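Local coordinates for protein nucleocapsid (Crimean-congo hemorrhagic fever virus, PDB 4AKL) that binds single- and double-stranded RNA, probably takes part in packaging the viral genome, and displays sequence-non-specific double-stranded DNA endonuclease activity, at residues A[11-16]-A[80-85]; A[24-29]-A[34-39]; A[48-53]-A[434-439]; A[58-63]-A[439-444]; A[200-205]-A[236-241]. One frame throughout, in Å; residues are numbered along the deposited sequence. Where two conformers were deposited one is given.

Contact 1. Residues A[11-16]-A[80-85]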
# COMPACT_ATOMS: atom_id res chain seq x y z
N ASP A 11 8.22 -2.23 25.84
CA ASP A 11 7.99 -1.98 27.30
C ASP A 11 7.82 -0.51 27.60
O ASP A 11 6.84 -0.11 28.22
CB ASP A 11 9.11 -2.56 28.17
CG ASP A 11 8.92 -4.05 28.48
OD1 ASP A 11 7.83 -4.61 28.18
OD2 ASP A 11 9.87 -4.66 29.04
N GLU A 12 8.79 0.29 27.14
CA GLU A 12 8.74 1.76 27.26
C GLU A 12 7.43 2.28 26.68
O GLU A 12 6.73 3.08 27.32
CB GLU A 12 9.96 2.43 26.60
CG GLU A 12 11.24 2.34 27.49
CD GLU A 12 12.46 3.10 26.91
OE1 GLU A 12 12.30 3.85 25.93
OE2 GLU A 12 13.58 2.93 27.44
N MET A 13 7.07 1.79 25.50
CA MET A 13 5.82 2.16 24.89
C MET A 13 4.63 1.79 25.74
O MET A 13 3.72 2.61 25.89
CB MET A 13 5.65 1.55 23.46
CG MET A 13 4.35 1.98 22.76
SD MET A 13 4.36 3.67 22.13
CE MET A 13 2.70 4.16 22.57
N ASN A 14 4.59 0.59 26.30
CA ASN A 14 3.37 0.18 27.10
C ASN A 14 3.10 1.06 28.28
O ASN A 14 1.96 1.39 28.57
CB ASN A 14 3.42 -1.26 27.55
CG ASN A 14 3.17 -2.25 26.42
OD1 ASN A 14 2.59 -1.93 25.40
ND2 ASN A 14 3.61 -3.46 26.62
N LYS A 15 4.16 1.47 28.95
CA LYS A 15 4.03 2.31 30.14
C LYS A 15 3.58 3.72 29.78
O LYS A 15 2.72 4.29 30.45
CB LYS A 15 5.33 2.34 30.95
CG LYS A 15 5.58 1.07 31.71
CD LYS A 15 6.67 1.28 32.76
CE LYS A 15 6.80 0.10 33.69
NZ LYS A 15 7.56 0.44 34.92
N TRP A 16 4.16 4.27 28.69
CA TRP A 16 3.75 5.57 28.23
C TRP A 16 2.24 5.54 27.95
O TRP A 16 1.51 6.45 28.32
CB TRP A 16 4.55 5.97 26.98
CG TRP A 16 4.28 7.32 26.52
CD1 TRP A 16 5.01 8.42 26.77
CD2 TRP A 16 3.18 7.73 25.69
NE1 TRP A 16 4.44 9.52 26.15
CE2 TRP A 16 3.31 9.12 25.49
CE3 TRP A 16 2.09 7.06 25.10
CZ2 TRP A 16 2.41 9.84 24.74
CZ3 TRP A 16 1.20 7.77 24.38
CH2 TRP A 16 1.36 9.16 24.18
N CYS A 80 -0.43 5.07 16.71
CA CYS A 80 -0.03 6.41 16.25
C CYS A 80 1.10 6.93 17.14
O CYS A 80 2.10 7.47 16.64
CB CYS A 80 -1.23 7.39 16.29
SG CYS A 80 -2.52 7.01 15.10
N ALA A 81 0.98 6.74 18.45
CA ALA A 81 2.06 7.17 19.35
C ALA A 81 3.34 6.38 19.05
O ALA A 81 4.44 6.95 19.02
CB ALA A 81 1.68 7.03 20.77
N TRP A 82 3.22 5.08 18.83
CA TRP A 82 4.39 4.27 18.49
C TRP A 82 5.06 4.76 17.17
O TRP A 82 6.29 4.87 17.09
CB TRP A 82 3.98 2.80 18.38
CG TRP A 82 5.05 1.84 17.87
CD1 TRP A 82 5.06 1.22 16.66
CD2 TRP A 82 6.22 1.37 18.57
NE1 TRP A 82 6.14 0.40 16.54
CE2 TRP A 82 6.89 0.47 17.69
CE3 TRP A 82 6.77 1.62 19.84
CZ2 TRP A 82 8.09 -0.17 18.04
CZ3 TRP A 82 7.95 0.99 20.19
CH2 TRP A 82 8.60 0.10 19.30
N ALA A 83 4.24 5.04 16.17
CA ALA A 83 4.71 5.50 14.86
C ALA A 83 5.39 6.89 14.92
O ALA A 83 6.11 7.24 14.03
CB ALA A 83 3.52 5.50 13.83
N SER A 84 5.12 7.66 15.96
CA SER A 84 5.64 8.99 16.15
C SER A 84 6.62 9.08 17.32
O SER A 84 7.01 10.19 17.70
CB SER A 84 4.47 9.91 16.44
OG SER A 84 3.67 10.14 15.29
N SER A 85 6.96 7.93 17.93
CA SER A 85 7.84 7.87 19.10
C SER A 85 9.26 8.27 18.79
O SER A 85 9.71 8.11 17.64
CB SER A 85 7.84 6.47 19.73
OG SER A 85 8.29 5.50 18.82
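Met-13 lies over the backbone of Trp-82 and reaches on to Ala-81, its sulfur against one residue and its methyl against the other. Met-13 SD stands 3.7 Å from Trp-82 CA, and beyond it Met-13 CE meets Ala-81 CB at 3.5 Å. The side chain leaves its helix with CG anti to the backbone N (chi1 -178°) and then bends at both later torsions, which brings the thioether across the end of helix 77-83. Nearer its root, Met-13 CB packs on Trp-82 CE3 at 3.8 Å, while SD lies in the plane of the indole, beyond its edge and 5.3 Å from the centroid of the six-membered ring: a Met-aromatic contact made at the rim. The result is a helix-helix junction in which the N-terminal helix 10-24 rests on the closing turn of helix 77-83. One turn after Met-13, Trp-16 brings the far corner of its benzo ring to the same alanine, CZ3 to Ala-81 CB being 3.7 Å. The pyrrole side of Trp-82 is held elsewhere, NE1 donating to Phe-139 O. Past the helix end, Ser-85 OG donates to Trp-82 O at 2.7 Å.

Contact 2. Residues A[24-29]-A[34-39]; sequences NGLVDT and YSFCES
Val-27 N donates to Ser-35 O at 2.9 Å, and Ser-35 N returns an equally short bond to Val-27 O. This reciprocal pair makes Val-27 and Ser-35 a single antiparallel, hydrogen-bonded bridge, where two irregular segments of the chain meet almost at right angles. Beside it, Val-27 CG2 lies against the Cys-37 carbonyl. Leu-26 sets CD2 squarely over the centre of the Phe-36 ring, 3.4 Å from its centroid, a close CH-pi contact; Asn-24 CB touches the far end of that ring, at CZ, from 3.6 Å. Asp-28 lies over a face of Tyr-34, with CB 4.0 Å from the ring centroid. Asp-28 CG, between its backbone N and carbonyl carbon (chi1 70°), is brought over the ring, and the small chi2 leaves the carboxylate plane only 4° from that of the phenol. Ser-35 OG accepts from Cys-37 N at 3.1 Å in an ST turn and also bonds to Thr-31 OG1, so the hydroxyl braces its own loop. Apart from Asn-24, which ends helix 10-24, the contact lies in the loop leading to helix 45-52. Leu-26 packs back on Phe-17 and Phe-20 of helix 10-24, and both Leu-26 and Phe-36 touch Ile-77 of helix 77-83.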
# COMPACT_ATOMS: atom_id res chain seq x y z
N ASN A 24 -6.46 10.24 29.86
CA ASN A 24 -7.40 10.79 28.90
C ASN A 24 -8.74 10.05 28.74
O ASN A 24 -9.61 10.49 27.97
CB ASN A 24 -6.66 10.97 27.57
CG ASN A 24 -5.64 12.12 27.64
OD1 ASN A 24 -6.02 13.29 27.53
ND2 ASN A 24 -4.37 11.80 27.84
N GLY A 25 -8.93 8.96 29.47
CA GLY A 25 -10.21 8.22 29.45
C GLY A 25 -10.52 7.60 28.09
O GLY A 25 -11.64 7.70 27.60
N LEU A 26 -9.53 6.98 27.49
CA LEU A 26 -9.69 6.33 26.21
C LEU A 26 -10.59 5.09 26.35
O LEU A 26 -10.54 4.35 27.39
CB LEU A 26 -8.34 5.90 25.66
CG LEU A 26 -7.32 7.00 25.41
CD1 LEU A 26 -6.10 6.39 24.78
CD2 LEU A 26 -7.88 8.11 24.48
N VAL A 27 -11.41 4.87 25.31
CA VAL A 27 -12.32 3.73 25.22
C VAL A 27 -12.15 2.99 23.90
O VAL A 27 -11.58 3.52 22.94
CB VAL A 27 -13.79 4.15 25.34
CG1 VAL A 27 -14.15 4.56 26.82
CG2 VAL A 27 -14.13 5.23 24.32
N ASP A 28 -12.63 1.75 23.89
CA ASP A 28 -12.57 0.91 22.70
C ASP A 28 -13.93 0.32 22.35
O ASP A 28 -14.02 -0.73 21.71
CB ASP A 28 -11.49 -0.17 22.88
CG ASP A 28 -11.85 -1.24 23.90
OD1 ASP A 28 -12.82 -1.09 24.71
OD2 ASP A 28 -11.14 -2.24 23.87
N THR A 29 -14.98 1.00 22.79
CA THR A 29 -16.35 0.60 22.51
C THR A 29 -16.56 0.46 21.00
O THR A 29 -17.10 -0.54 20.52
CB THR A 29 -17.37 1.66 23.02
OG1 THR A 29 -16.93 2.16 24.29
CG2 THR A 29 -18.76 1.07 23.17
N TYR A 34 -7.78 1.38 21.44
CA TYR A 34 -8.28 2.45 22.32
C TYR A 34 -8.12 3.85 21.66
O TYR A 34 -7.09 4.16 21.03
CB TYR A 34 -7.58 2.43 23.65
CG TYR A 34 -8.18 1.46 24.68
CD1 TYR A 34 -9.31 1.79 25.39
CD2 TYR A 34 -7.59 0.22 24.92
CE1 TYR A 34 -9.86 0.89 26.35
CE2 TYR A 34 -8.11 -0.67 25.85
CZ TYR A 34 -9.25 -0.34 26.56
OH TYR A 34 -9.75 -1.24 27.48
N SER A 35 -9.15 4.67 21.83
CA SER A 35 -9.24 5.94 21.17
C SER A 35 -10.12 6.88 21.96
O SER A 35 -10.61 6.55 23.06
CB SER A 35 -9.83 5.74 19.77
OG SER A 35 -11.21 5.53 19.87
N PHE A 36 -10.35 8.07 21.40
CA PHE A 36 -11.24 9.07 22.01
C PHE A 36 -12.71 8.92 21.57
O PHE A 36 -13.56 9.76 21.91
CB PHE A 36 -10.72 10.50 21.71
CG PHE A 36 -9.56 10.90 22.56
CD1 PHE A 36 -9.76 11.36 23.85
CD2 PHE A 36 -8.26 10.81 22.06
CE1 PHE A 36 -8.71 11.72 24.64
CE2 PHE A 36 -7.16 11.17 22.84
CZ PHE A 36 -7.37 11.62 24.14
N CYS A 37 -13.02 7.84 20.85
CA CYS A 37 -14.34 7.68 20.23
C CYS A 37 -15.43 7.17 21.19
O CYS A 37 -15.51 5.99 21.49
CB CYS A 37 -14.25 6.75 18.99
SG CYS A 37 -15.71 6.74 17.95
N GLU A 38 -16.27 8.10 21.64
CA GLU A 38 -17.43 7.77 22.49
C GLU A 38 -18.72 7.41 21.76
O GLU A 38 -19.64 6.89 22.36
CB GLU A 38 -17.70 8.90 23.47
CG GLU A 38 -16.84 8.76 24.73
CD GLU A 38 -16.87 10.00 25.56
OE1 GLU A 38 -17.25 11.08 25.01
OE2 GLU A 38 -16.53 9.92 26.76
N SER A 39 -18.80 7.69 20.48
CA SER A 39 -20.01 7.35 19.70
C SER A 39 -19.73 7.40 18.23
O SER A 39 -18.89 8.15 17.77
CB SER A 39 -21.17 8.31 20.02
OG SER A 39 -20.81 9.62 19.68

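Contact 3. Residues A[48-53]-A[434-439]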
# COMPACT_ATOMS: atom_id res chain seq x y z
N PHE A 48 -27.66 16.33 3.12
CA PHE A 48 -28.62 17.37 2.84
C PHE A 48 -27.92 18.66 2.50
O PHE A 48 -28.34 19.35 1.61
CB PHE A 48 -29.60 17.58 4.01
CG PHE A 48 -30.27 16.34 4.43
CD1 PHE A 48 -31.02 15.61 3.52
CD2 PHE A 48 -30.13 15.85 5.74
CE1 PHE A 48 -31.63 14.44 3.90
CE2 PHE A 48 -30.74 14.67 6.13
CZ PHE A 48 -31.50 13.95 5.21
N GLN A 49 -26.85 18.97 3.24
CA GLN A 49 -26.01 20.13 2.93
C GLN A 49 -25.46 20.02 1.52
O GLN A 49 -25.54 20.97 0.72
CB GLN A 49 -24.84 20.26 3.90
CG GLN A 49 -25.19 20.65 5.36
CD GLN A 49 -23.93 20.77 6.21
OE1 GLN A 49 -22.82 21.00 5.68
NE2 GLN A 49 -24.07 20.59 7.50
N MET A 50 -24.92 18.84 1.21
CA MET A 50 -24.34 18.57 -0.11
C MET A 50 -25.37 18.79 -1.18
O MET A 50 -25.10 19.50 -2.14
CB MET A 50 -23.75 17.14 -0.20
CG MET A 50 -22.87 16.91 -1.37
SD MET A 50 -21.40 18.03 -1.44
CE MET A 50 -20.24 17.09 -0.49
N ALA A 51 -26.57 18.22 -0.99
CA ALA A 51 -27.66 18.34 -1.93
C ALA A 51 -28.14 19.80 -2.14
O ALA A 51 -28.63 20.14 -3.22
CB ALA A 51 -28.83 17.45 -1.46
N GLY A 52 -28.04 20.64 -1.11
CA GLY A 52 -28.43 22.07 -1.20
C GLY A 52 -27.30 22.99 -1.67
O GLY A 52 -27.49 24.17 -1.85
N ALA A 53 -26.11 22.44 -1.86
CA ALA A 53 -24.94 23.23 -2.25
C ALA A 53 -24.82 23.29 -3.80
O ALA A 53 -24.88 22.24 -4.46
CB ALA A 53 -23.67 22.63 -1.64
N PHE A 434 -19.07 7.75 0.98
CA PHE A 434 -19.32 7.50 -0.41
C PHE A 434 -20.61 8.23 -0.86
O PHE A 434 -20.59 8.90 -1.84
CB PHE A 434 -19.43 5.99 -0.67
CG PHE A 434 -19.77 5.64 -2.11
CD1 PHE A 434 -18.78 5.65 -3.10
CD2 PHE A 434 -21.04 5.28 -2.48
CE1 PHE A 434 -19.10 5.30 -4.41
CE2 PHE A 434 -21.35 4.93 -3.81
CZ PHE A 434 -20.39 4.96 -4.75
N GLU A 435 -21.69 8.08 -0.10
CA GLU A 435 -22.97 8.67 -0.46
C GLU A 435 -22.82 10.17 -0.51
O GLU A 435 -23.29 10.82 -1.44
CB GLU A 435 -24.08 8.20 0.50
CG GLU A 435 -24.40 6.66 0.32
CD GLU A 435 -25.27 6.05 1.44
OE1 GLU A 435 -25.23 6.52 2.61
OE2 GLU A 435 -26.02 5.09 1.14
N ILE A 436 -22.10 10.72 0.46
CA ILE A 436 -21.82 12.15 0.48
C ILE A 436 -21.01 12.58 -0.77
O ILE A 436 -21.39 13.59 -1.43
CB ILE A 436 -21.13 12.57 1.77
CG1 ILE A 436 -22.07 12.41 2.96
CG2 ILE A 436 -20.66 14.02 1.72
CD1 ILE A 436 -21.35 12.47 4.26
N GLN A 437 -19.93 11.87 -1.10
CA GLN A 437 -19.15 12.18 -2.33
C GLN A 437 -20.05 12.12 -3.55
O GLN A 437 -19.95 12.98 -4.47
CB GLN A 437 -17.95 11.22 -2.63
CG GLN A 437 -16.93 10.96 -1.52
CD GLN A 437 -15.73 10.03 -1.93
OE1 GLN A 437 -15.12 9.25 -1.08
NE2 GLN A 437 -15.35 10.13 -3.22
N LYS A 438 -20.92 11.12 -3.58
CA LYS A 438 -21.76 10.87 -4.73
C LYS A 438 -22.81 11.95 -4.95
O LYS A 438 -23.13 12.27 -6.10
CB LYS A 438 -22.44 9.51 -4.57
CG LYS A 438 -23.13 9.03 -5.80
CD LYS A 438 -23.42 7.47 -5.75
CE LYS A 438 -24.80 7.06 -5.30
NZ LYS A 438 -25.57 6.33 -6.40
N THR A 439 -23.36 12.49 -3.86
CA THR A 439 -24.36 13.55 -3.91
C THR A 439 -23.79 14.80 -4.60
O THR A 439 -24.47 15.43 -5.42
CB THR A 439 -24.81 13.94 -2.48
OG1 THR A 439 -25.39 12.82 -1.84
CG2 THR A 439 -25.81 15.04 -2.51
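A nearly parallel helix pair, formed by the last turn of helix 45-52 and the final turns of helix 425-440, brings together elements some 380 residues apart in sequence. The axes of the short helical pieces 48-52 and 434-439 run 9° apart and come within 9.0 Å, a spacing bridged mainly by one long side chain. A chi1 of -166° swings Met-50 CG away from its backbone N, and the chain then folds at both following torsions, so that its middle and its methyl meet different parts of the partner helix. Met-50 CG lies 3.6 Å from Ile-436 O, and Met-50 CE turns to Ile-436 CG2 at 3.8 Å, the two side chains crossing at about a right angle. One turn further along helix 425-440, the methyl of Thr-439 is the other point of support: Thr-439 CG2 stands 3.7 Å from Met-50 CG and 3.6 Å from Ala-51 N, with Ala-51 CB also close by. The torsion that turns the methyl to helix 45-52 also leaves Thr-439 OG1 donating to Glu-435 O at 2.9 Å, from above the carbonyl plane. That same carbonyl oxygen also takes the backbone N-H of Thr-439. Contact across the pair is therefore made by the carbon atoms of Met-50, Ile-436, Thr-439 and Ala-51, and by backbone, and depends on how their shapes fit rather than on directed polar bonds, with the threonine's polar side turned into its own helix.

Contact 4. Residues A[58-63]-A[439-444]; sequences QKDSIY and TGFNIQ
The polar part of this contact is one hydrogen bond. Lys-59 donates from NZ to Gly-440 O at 2.9 Å, from a direction tilted 34° out of the carbonyl plane. Its chain is extended beyond CG, and this stretch carries the ammonium group from helix 56-71 to the last residue of helix 425-440. On the way the aliphatic part runs beside the glycine: Lys-59 CD is 3.2 Å from Gly-440 O and 4.0 Å from Gly-440 CA. A positive charge at this carbonyl, at the C-terminal end of a helix, would probably interact favourably with the helix dipole. The apolar part is carried by Phe-441, the first residue to leave helical geometry, whose ring turns back toward helix 56-71. Its tip, CZ, meets Lys-59 CB at 3.6 Å, so the root of the lysine packs on the ring while its end holds the backbone one residue earlier. Between polar and apolar lies Asp-60. Asp-60 OD1 comes within 3.5 Å of Phe-441 CZ, the two side chains crossing at about a right angle although carboxylate and ring planes are just 11° apart. Helix 45-52 adjoins this junction, since Met-50 also touches Lys-59 and Ile-62. Tyr-63, a turn further along helix 56-71, packs on Ile-436 and Gln-437 of helix 425-440, while past the helix end Ile-443 reaches Asp-172 of helix 163-181.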
# COMPACT_ATOMS: atom_id res chain seq x y z
N GLN A 58 -18.07 25.19 -1.87
CA GLN A 58 -19.02 24.83 -0.81
C GLN A 58 -19.05 23.27 -0.62
O GLN A 58 -18.99 22.76 0.51
CB GLN A 58 -20.39 25.38 -1.16
CG GLN A 58 -21.30 25.68 0.03
CD GLN A 58 -22.72 26.07 -0.38
OE1 GLN A 58 -23.02 26.26 -1.59
NE2 GLN A 58 -23.61 26.19 0.61
N LYS A 59 -19.10 22.55 -1.74
CA LYS A 59 -19.15 21.10 -1.78
C LYS A 59 -17.87 20.45 -1.24
O LYS A 59 -17.96 19.49 -0.49
CB LYS A 59 -19.44 20.61 -3.21
CG LYS A 59 -20.88 20.90 -3.76
CD LYS A 59 -21.07 20.21 -5.14
CE LYS A 59 -22.51 20.35 -5.71
NZ LYS A 59 -22.81 19.43 -6.92
N ASP A 60 -16.71 20.96 -1.63
CA ASP A 60 -15.43 20.41 -1.11
C ASP A 60 -15.39 20.61 0.41
O ASP A 60 -14.99 19.74 1.13
CB ASP A 60 -14.20 21.12 -1.68
CG ASP A 60 -14.04 20.94 -3.17
OD1 ASP A 60 -14.19 19.82 -3.66
OD2 ASP A 60 -13.75 21.95 -3.86
N SER A 61 -15.81 21.78 0.85
CA SER A 61 -15.88 22.12 2.25
C SER A 61 -16.82 21.17 3.04
O SER A 61 -16.47 20.72 4.15
CB SER A 61 -16.32 23.58 2.37
OG SER A 61 -16.56 23.94 3.72
N ILE A 62 -18.00 20.89 2.47
CA ILE A 62 -18.96 19.97 3.10
C ILE A 62 -18.33 18.57 3.24
O ILE A 62 -18.35 17.95 4.32
CB ILE A 62 -20.29 19.88 2.32
CG1 ILE A 62 -21.03 21.23 2.36
CG2 ILE A 62 -21.17 18.77 2.89
CD1 ILE A 62 -22.01 21.51 1.14
N TYR A 63 -17.74 18.11 2.15
CA TYR A 63 -17.11 16.78 2.13
C TYR A 63 -15.93 16.72 3.09
O TYR A 63 -15.75 15.71 3.78
CB TYR A 63 -16.66 16.35 0.75
CG TYR A 63 -15.92 15.06 0.83
CD1 TYR A 63 -16.60 13.84 0.94
CD2 TYR A 63 -14.54 15.04 0.82
CE1 TYR A 63 -15.87 12.62 1.03
CE2 TYR A 63 -13.83 13.86 0.91
CZ TYR A 63 -14.49 12.65 1.01
OH TYR A 63 -13.73 11.50 1.09
N THR A 439 -23.36 12.49 -3.86
CA THR A 439 -24.36 13.55 -3.91
C THR A 439 -23.79 14.80 -4.60
O THR A 439 -24.47 15.43 -5.42
CB THR A 439 -24.81 13.94 -2.48
OG1 THR A 439 -25.39 12.82 -1.84
CG2 THR A 439 -25.81 15.04 -2.51
N GLY A 440 -22.56 15.12 -4.28
CA GLY A 440 -21.94 16.34 -4.74
C GLY A 440 -21.09 16.29 -5.99
O GLY A 440 -20.83 17.35 -6.58
N PHE A 441 -20.65 15.11 -6.41
CA PHE A 441 -19.72 14.98 -7.53
C PHE A 441 -19.94 13.70 -8.30
O PHE A 441 -20.52 12.76 -7.77
CB PHE A 441 -18.27 14.95 -7.06
CG PHE A 441 -17.89 16.04 -6.10
CD1 PHE A 441 -17.50 17.29 -6.57
CD2 PHE A 441 -17.93 15.82 -4.71
CE1 PHE A 441 -17.14 18.32 -5.64
CE2 PHE A 441 -17.58 16.82 -3.79
CZ PHE A 441 -17.18 18.07 -4.24
N ASN A 442 -19.42 13.67 -9.54
CA ASN A 442 -19.44 12.47 -10.37
C ASN A 442 -18.36 11.47 -9.91
O ASN A 442 -17.21 11.74 -10.03
CB ASN A 442 -19.19 12.83 -11.85
CG ASN A 442 -19.57 11.70 -12.82
OD1 ASN A 442 -19.84 10.53 -12.41
ND2 ASN A 442 -19.62 12.05 -14.13
N ILE A 443 -18.79 10.32 -9.39
CA ILE A 443 -17.90 9.24 -8.91
C ILE A 443 -17.00 8.75 -10.03
O ILE A 443 -15.76 8.77 -9.90
CB ILE A 443 -18.76 8.03 -8.33
CG1 ILE A 443 -19.32 8.38 -6.97
CG2 ILE A 443 -17.97 6.69 -8.20
CD1 ILE A 443 -18.25 8.91 -5.98
N GLN A 444 -17.65 8.34 -11.11
CA GLN A 444 -16.97 7.75 -12.28
C GLN A 444 -15.89 8.64 -12.91
O GLN A 444 -14.99 8.13 -13.55
CB GLN A 444 -18.00 7.29 -13.34
CG GLN A 444 -18.75 5.97 -13.00
CD GLN A 444 -19.94 6.13 -12.07
OE1 GLN A 444 -20.49 7.23 -11.90
NE2 GLN A 444 -20.35 5.01 -11.45

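Contact 5. Residues A[200-205]-A[236-241]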
# COMPACT_ATOMS: atom_id res chain seq x y z
N TRP A 200 6.05 -30.71 -18.60
CA TRP A 200 7.45 -30.94 -18.99
C TRP A 200 8.37 -30.05 -18.18
O TRP A 200 9.45 -30.49 -17.75
CB TRP A 200 7.66 -30.63 -20.49
CG TRP A 200 9.06 -30.87 -21.02
CD1 TRP A 200 9.51 -31.99 -21.66
CD2 TRP A 200 10.20 -29.97 -20.96
NE1 TRP A 200 10.83 -31.85 -22.00
CE2 TRP A 200 11.28 -30.62 -21.58
CE3 TRP A 200 10.39 -28.69 -20.44
CZ2 TRP A 200 12.55 -30.04 -21.70
CZ3 TRP A 200 11.67 -28.10 -20.56
CH2 TRP A 200 12.73 -28.79 -21.18
N CYS A 201 7.95 -28.79 -17.99
CA CYS A 201 8.71 -27.84 -17.20
C CYS A 201 8.83 -28.29 -15.75
O CYS A 201 9.92 -28.21 -15.17
CB CYS A 201 8.08 -26.43 -17.27
SG CYS A 201 8.26 -25.64 -18.88
N ARG A 202 7.72 -28.77 -15.18
CA ARG A 202 7.70 -29.25 -13.79
C ARG A 202 8.73 -30.36 -13.60
O ARG A 202 9.44 -30.38 -12.61
CB ARG A 202 6.29 -29.70 -13.36
CG ARG A 202 6.15 -30.10 -11.84
CD ARG A 202 4.68 -30.31 -11.36
NE ARG A 202 3.75 -30.37 -12.50
CZ ARG A 202 2.77 -29.50 -12.78
NH1 ARG A 202 2.48 -28.44 -11.99
NH2 ARG A 202 2.04 -29.71 -13.88
N GLU A 203 8.82 -31.27 -14.56
CA GLU A 203 9.83 -32.35 -14.50
C GLU A 203 11.28 -31.83 -14.72
O GLU A 203 12.21 -32.20 -13.98
CB GLU A 203 9.48 -33.45 -15.48
CG GLU A 203 8.28 -34.33 -15.03
CD GLU A 203 8.62 -35.29 -13.89
OE1 GLU A 203 9.77 -35.80 -13.83
OE2 GLU A 203 7.75 -35.54 -13.04
N PHE A 204 11.46 -30.97 -15.72
CA PHE A 204 12.77 -30.37 -16.04
C PHE A 204 13.40 -29.70 -14.80
O PHE A 204 14.56 -29.97 -14.47
CB PHE A 204 12.62 -29.35 -17.17
CG PHE A 204 13.87 -28.58 -17.48
CD1 PHE A 204 14.90 -29.16 -18.22
CD2 PHE A 204 14.02 -27.26 -17.02
CE1 PHE A 204 16.06 -28.45 -18.51
CE2 PHE A 204 15.20 -26.53 -17.31
CZ PHE A 204 16.22 -27.14 -18.06
N VAL A 205 12.62 -28.86 -14.11
CA VAL A 205 13.14 -28.11 -12.98
C VAL A 205 13.45 -28.95 -11.71
O VAL A 205 13.94 -28.38 -10.74
CB VAL A 205 12.23 -26.90 -12.61
CG1 VAL A 205 11.97 -26.04 -13.88
CG2 VAL A 205 10.90 -27.34 -11.90
N ALA A 236 6.53 -19.66 -16.97
CA ALA A 236 5.70 -18.57 -16.42
C ALA A 236 4.35 -19.14 -15.96
O ALA A 236 3.89 -18.86 -14.84
CB ALA A 236 5.50 -17.45 -17.46
N LYS A 237 3.73 -19.95 -16.82
CA LYS A 237 2.46 -20.64 -16.50
C LYS A 237 2.64 -21.57 -15.28
O LYS A 237 1.75 -21.64 -14.42
CB LYS A 237 1.92 -21.40 -17.72
CG LYS A 237 0.49 -21.99 -17.58
CD LYS A 237 -0.61 -20.94 -17.49
CE LYS A 237 -1.97 -21.51 -17.96
NZ LYS A 237 -2.22 -22.87 -17.41
N LEU A 238 3.78 -22.25 -15.21
CA LEU A 238 4.10 -23.12 -14.07
C LEU A 238 4.21 -22.31 -12.78
O LEU A 238 3.68 -22.73 -11.74
CB LEU A 238 5.40 -23.90 -14.32
CG LEU A 238 5.69 -25.21 -13.55
CD1 LEU A 238 5.61 -25.05 -12.06
CD2 LEU A 238 4.74 -26.35 -14.00
N ALA A 239 4.88 -21.15 -12.85
CA ALA A 239 5.07 -20.27 -11.69
C ALA A 239 3.76 -19.83 -11.02
O ALA A 239 3.72 -19.67 -9.80
CB ALA A 239 5.86 -19.06 -12.08
N GLU A 240 2.71 -19.61 -11.82
CA GLU A 240 1.39 -19.20 -11.29
C GLU A 240 0.83 -20.22 -10.29
O GLU A 240 0.21 -19.84 -9.31
CB GLU A 240 0.38 -18.98 -12.42
CG GLU A 240 0.68 -17.74 -13.29
CD GLU A 240 -0.17 -17.68 -14.57
OE1 GLU A 240 -0.24 -18.69 -15.29
OE2 GLU A 240 -0.75 -16.61 -14.86
N THR A 241 1.08 -21.51 -10.56
CA THR A 241 0.58 -22.62 -9.72
C THR A 241 1.58 -23.10 -8.63
O THR A 241 1.19 -23.42 -7.50
CB THR A 241 0.11 -23.82 -10.61
OG1 THR A 241 -1.02 -24.44 -10.00
CG2 THR A 241 1.20 -24.87 -10.86
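Leu-238 and Arg-202 bury most of the surface in this contact, the leucine placing one methyl against two separate parts of the arginine. Leu-238 CD2 sits 3.7 Å from Arg-202 CB and equally far from Arg-202 NH1, with Arg-202 CZ only slightly more distant at 3.9 Å. This is possible because the arginine chain, after running out nearly straight through its first two torsions, bends sharply at chi3 (12°) and folds the guanidinium back over the leucine. The methyl thus lies beneath one face of the guanidinium group, toward its rim, and the two side chains cross at about a right angle. Helix 195-204 packs here on helix 230-242, with helix 245-263 against both: Leu-238 touches Val-246, and Phe-204 touches Thr-253. Thr-241, one turn after Leu-238, adds a lighter touch from another direction, its CG2 lying in the plane of the guanidinium at the edge, 4.0 Å from Arg-202 NH1. The charge itself is met within helix 195-204, where Arg-202 NH2 forms a salt bridge with Glu-199 OE1.

Contacts 3 and 4 form one unit: their centres are 6 Å apart, they share Thr-439, and both dock helix 425-440, on consecutive helices 45-52 and 56-71. Their chemistry differs, contact 3 being apolar between helix sides and contact 4 adding a lysine bond at the helix terminus. Contact 1 is the buried one, built from sulfur, methyl and indole groups; the others are partly buried. Contact 2, its centre about 17 Å from that of contact 1, follows helix 10-24 and is the sole one to use paired backbone bonds, in a loop. Contact 5 stands apart, its centre about 53 Å from those of contacts 2 and 3 and across the chain's centre from both, packing a charged group on leucine.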